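Local coordinates for rhusiopathiae surface protein B (Erysipelothrix rhusiopathiae, PDB 3V10) that probably binds collagen as a cell-wall-attached surface adhesin, this chain being its collagen-binding region, at residues A8-F13 against D49-T54. Numbering follows the deposited sequence.
Sequences AIFTQF and DFFDLT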
ATOM      1  N   ALA A   8     -20.045  24.017  -4.431  1.00 16.26           N
ATOM      2  CA  ALA A   8     -20.025  23.824  -2.983  1.00 14.82           C
ATOM      3  C   ALA A   8     -20.900  22.666  -2.506  1.00 15.23           C
ATOM      4  O   ALA A   8     -21.765  22.852  -1.650  1.00 15.23           O
ATOM      5  CB  ALA A   8     -20.453  25.115  -2.290  1.00 16.30           C
ATOM      6  N   ILE A   9     -20.667  21.473  -3.044  1.00 14.25           N
ATOM      7  CA  ILE A   9     -21.450  20.294  -2.665  1.00 13.26           C
ATOM      8  C   ILE A   9     -20.686  19.343  -1.754  1.00 13.56           C
ATOM      9  O   ILE A   9     -21.223  18.316  -1.330  1.00 15.04           O
ATOM     10  CB  ILE A   9     -21.915  19.482  -3.911  1.00 13.04           C
ATOM     11  CG1 ILE A   9     -20.709  19.077  -4.762  1.00 12.38           C
ATOM     12  CG2 ILE A   9     -22.888  20.303  -4.735  1.00 14.22           C
ATOM     13  CD1 ILE A   9     -21.006  17.969  -5.745  1.00 11.21           C
ATOM     14  N   PHE A  10     -19.444  19.696  -1.436  1.00 13.78           N
ATOM     15  CA  PHE A  10     -18.603  18.858  -0.594  1.00 14.79           C
ATOM     16  C   PHE A  10     -18.684  19.235   0.878  1.00 16.78           C
ATOM     17  O   PHE A  10     -18.208  20.293   1.301  1.00 17.27           O
ATOM     18  CB  PHE A  10     -17.176  18.916  -1.130  1.00 14.29           C
ATOM     19  CG  PHE A  10     -17.101  18.619  -2.602  1.00 13.81           C
ATOM     20  CD1 PHE A  10     -17.100  19.649  -3.537  1.00 14.71           C
ATOM     21  CD2 PHE A  10     -17.135  17.304  -3.059  1.00 13.71           C
ATOM     22  CE1 PHE A  10     -17.139  19.373  -4.905  1.00 12.82           C
ATOM     23  CE2 PHE A  10     -17.175  17.020  -4.420  1.00 11.47           C
ATOM     24  CZ  PHE A  10     -17.177  18.054  -5.345  1.00 12.60           C
ATOM     25  N   THR A  11     -19.290  18.330   1.644  1.00 19.63           N
ATOM     26  CA  THR A  11     -19.528  18.505   3.074  1.00 20.67           C
ATOM     27  C   THR A  11     -18.436  18.023   4.026  1.00 20.83           C
ATOM     28  O   THR A  11     -18.473  18.338   5.217  1.00 21.37           O
ATOM     29  CB  THR A  11     -20.835  17.803   3.482  1.00 21.19           C
ATOM     30  OG1 THR A  11     -20.701  16.394   3.260  1.00 23.01           O
ATOM     31  CG2 THR A  11     -22.004  18.326   2.658  1.00 23.14           C
ATOM     32  N   GLN A  12     -17.474  17.255   3.523  1.00 20.45           N
ATOM     33  CA  GLN A  12     -16.404  16.752   4.374  1.00 19.08           C
ATOM     34  C   GLN A  12     -15.136  16.495   3.576  1.00 17.74           C
ATOM     35  O   GLN A  12     -15.198  16.099   2.413  1.00 16.26           O
ATOM     36  CB  GLN A  12     -16.836  15.454   5.073  1.00 19.96           C
ATOM     37  CG  GLN A  12     -17.953  15.635   6.099  1.00 21.76           C
ATOM     38  CD  GLN A  12     -18.409  14.328   6.720  1.00 22.62           C
ATOM     39  OE1 GLN A  12     -17.938  13.250   6.351  1.00 27.67           O
ATOM     40  NE2 GLN A  12     -19.336  14.416   7.671  1.00 25.60           N
ATOM     41  N   PHE A  13     -13.988  16.720   4.206  1.00 16.85           N
ATOM     42  CA  PHE A  13     -12.707  16.498   3.546  1.00 17.07           C
ATOM     43  C   PHE A  13     -11.598  16.314   4.570  1.00 18.03           C
ATOM     44  O   PHE A  13     -11.403  17.161   5.443  1.00 18.53           O
ATOM     45  CB  PHE A  13     -12.375  17.672   2.624  1.00 16.45           C
ATOM     46  CG  PHE A  13     -11.019  17.576   1.989  1.00 17.48           C
ATOM     47  CD1 PHE A  13     -10.612  16.400   1.367  1.00 17.51           C
ATOM     48  CD2 PHE A  13     -10.139  18.654   2.026  1.00 17.27           C
ATOM     49  CE1 PHE A  13      -9.346  16.296   0.793  1.00 16.87           C
ATOM     50  CE2 PHE A  13      -8.866  18.558   1.452  1.00 16.91           C
ATOM     51  CZ  PHE A  13      -8.474  17.375   0.837  1.00 17.99           C
ATOM     52  N   ASP A  49     -23.482  13.904 -14.997  1.00 15.85           N
ATOM     53  CA  ASP A  49     -22.896  14.987 -14.212  1.00 14.66           C
ATOM     54  C   ASP A  49     -21.675  14.365 -13.548  1.00 14.77           C
ATOM     55  O   ASP A  49     -21.638  13.153 -13.326  1.00 14.37           O
ATOM     56  CB  ASP A  49     -23.871  15.511 -13.149  1.00 16.07           C
ATOM     57  CG  ASP A  49     -25.050  16.264 -13.745  1.00 18.00           C
ATOM     58  OD1 ASP A  49     -24.998  16.637 -14.942  1.00 17.71           O
ATOM     59  OD2 ASP A  49     -26.029  16.497 -13.004  1.00 17.41           O
ATOM     60  N   PHE A  50     -20.688  15.185 -13.218  1.00 14.61           N
ATOM     61  CA  PHE A  50     -19.448  14.674 -12.647  1.00 13.58           C
ATOM     62  C   PHE A  50     -18.657  15.711 -11.863  1.00 13.47           C
ATOM     63  O   PHE A  50     -19.031  16.875 -11.778  1.00 13.31           O
ATOM     64  CB  PHE A  50     -18.550  14.212 -13.790  1.00 13.72           C
ATOM     65  CG  PHE A  50     -18.185  15.326 -14.740  1.00 15.00           C
ATOM     66  CD1 PHE A  50     -19.088  15.760 -15.706  1.00 15.65           C
ATOM     67  CD2 PHE A  50     -16.962  15.988 -14.624  1.00 14.46           C
ATOM     68  CE1 PHE A  50     -18.785  16.838 -16.541  1.00 16.81           C
ATOM     69  CE2 PHE A  50     -16.650  17.067 -15.452  1.00 16.74           C
ATOM     70  CZ  PHE A  50     -17.564  17.493 -16.413  1.00 14.41           C
ATOM     71  N   PHE A  51     -17.550  15.251 -11.287  1.00 12.02           N
ATOM     72  CA  PHE A  51     -16.601  16.109 -10.603  1.00 11.64           C
ATOM     73  C   PHE A  51     -15.264  15.396 -10.662  1.00 11.96           C
ATOM     74  O   PHE A  51     -15.203  14.166 -10.758  1.00 14.10           O
ATOM     75  CB  PHE A  51     -16.993  16.464  -9.153  1.00 10.60           C
ATOM     76  CG  PHE A  51     -17.188  15.289  -8.235  1.00 11.70           C
ATOM     77  CD1 PHE A  51     -18.464  14.823  -7.957  1.00 10.68           C
ATOM     78  CD2 PHE A  51     -16.108  14.720  -7.568  1.00 10.34           C
ATOM     79  CE1 PHE A  51     -18.665  13.805  -7.016  1.00 11.91           C
ATOM     80  CE2 PHE A  51     -16.296  13.710  -6.632  1.00 10.97           C
ATOM     81  CZ  PHE A  51     -17.574  13.252  -6.353  1.00 10.67           C
ATOM     82  N   ASP A  52     -14.201  16.180 -10.641  1.00 10.96           N
ATOM     83  CA  ASP A  52     -12.860  15.644 -10.736  1.00 12.79           C
ATOM     84  C   ASP A  52     -11.989  15.937  -9.540  1.00 11.99           C
ATOM     85  O   ASP A  52     -12.002  17.044  -8.998  1.00 12.00           O
ATOM     86  CB  ASP A  52     -12.190  16.188 -11.996  1.00 13.01           C
ATOM     87  CG  ASP A  52     -12.877  15.723 -13.258  1.00 15.54           C
ATOM     88  OD1 ASP A  52     -12.865  14.500 -13.515  1.00 11.13           O
ATOM     89  OD2 ASP A  52     -13.433  16.571 -13.988  1.00 14.55           O
ATOM     90  N   LEU A  53     -11.211  14.936  -9.148  1.00 10.25           N
ATOM     91  CA  LEU A  53     -10.291  15.070  -8.030  1.00 11.02           C
ATOM     92  C   LEU A  53      -8.883  15.100  -8.617  1.00 11.06           C
ATOM     93  O   LEU A  53      -8.584  14.371  -9.563  1.00 13.13           O
ATOM     94  CB  LEU A  53     -10.442  13.877  -7.078  1.00 12.55           C
ATOM     95  CG  LEU A  53     -11.863  13.641  -6.554  1.00 12.47           C
ATOM     96  CD1 LEU A  53     -11.891  12.413  -5.650  1.00 15.18           C
ATOM     97  CD2 LEU A  53     -12.336  14.867  -5.799  1.00 13.82           C
ATOM     98  N   THR A  54      -8.027  15.953  -8.067  1.00 10.20           N
ATOM     99  CA  THR A  54      -6.658  16.064  -8.549  1.00 11.49           C
ATOM    100  C   THR A  54      -5.668  15.943  -7.404  1.00 11.36           C
ATOM    101  O   THR A  54      -5.540  16.852  -6.591  1.00 11.57           O
ATOM    102  CB  THR A  54      -6.418  17.409  -9.252  1.00 12.29           C
ATOM    103  OG1 THR A  54      -7.395  17.590 -10.284  1.00 14.71           O
ATOM    104  CG2 THR A  54      -5.027  17.448  -9.869  1.00 15.58           C
TER
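F10 drives the edge of its ring into the face of F51, a T-shaped pair that joins the two strands without any hydrogen bond between them. The ring centroids lie 5.3 Å apart and the planes stand at 83°, close to perpendicular. The far end of the F10 ring does the touching: its CE2 sits 3.9 Å above the F51 plane, over the centre of that ring, while its CZ reaches F51 CG at 4.0 Å. In this geometry the slightly positive C-H rim of one phenylalanine meets the electron-rich face of the other, which suits two buried side chains that carry no polar atoms.

F10 holds CG anti to its carbonyl carbon, which turns the ring toward F51 so that its CE2-CZ edge arrives first. In F51, CG is instead tucked between the backbone N and the carbonyl carbon (chi1 58°), which places the ring, and a chi2 near perpendicular (-100°) turns its face to F10. I9, the preceding residue, lays its CG1 3.6 Å above one face of the F10 ring, displaced toward the rim.

F51 is also stacked with F99 and meets F34 edge-to-face, making F10 one member of an aromatic cluster. Just beyond F10, T11 and Q12 both face A33 in a classic beta bulge on strand 10-16, which pairs antiparallel with strand 28-35. Strand 50-54 pairs instead with strand 96-101, and L53 adds an aliphatic contact to L32. An edge-to-face phenylalanine pair bridging strands that are not paired with each other fits the hydrophobic core of an immunoglobulin-like beta-sandwich, consistent with the DEv-IgG fold of this collagen adhesin.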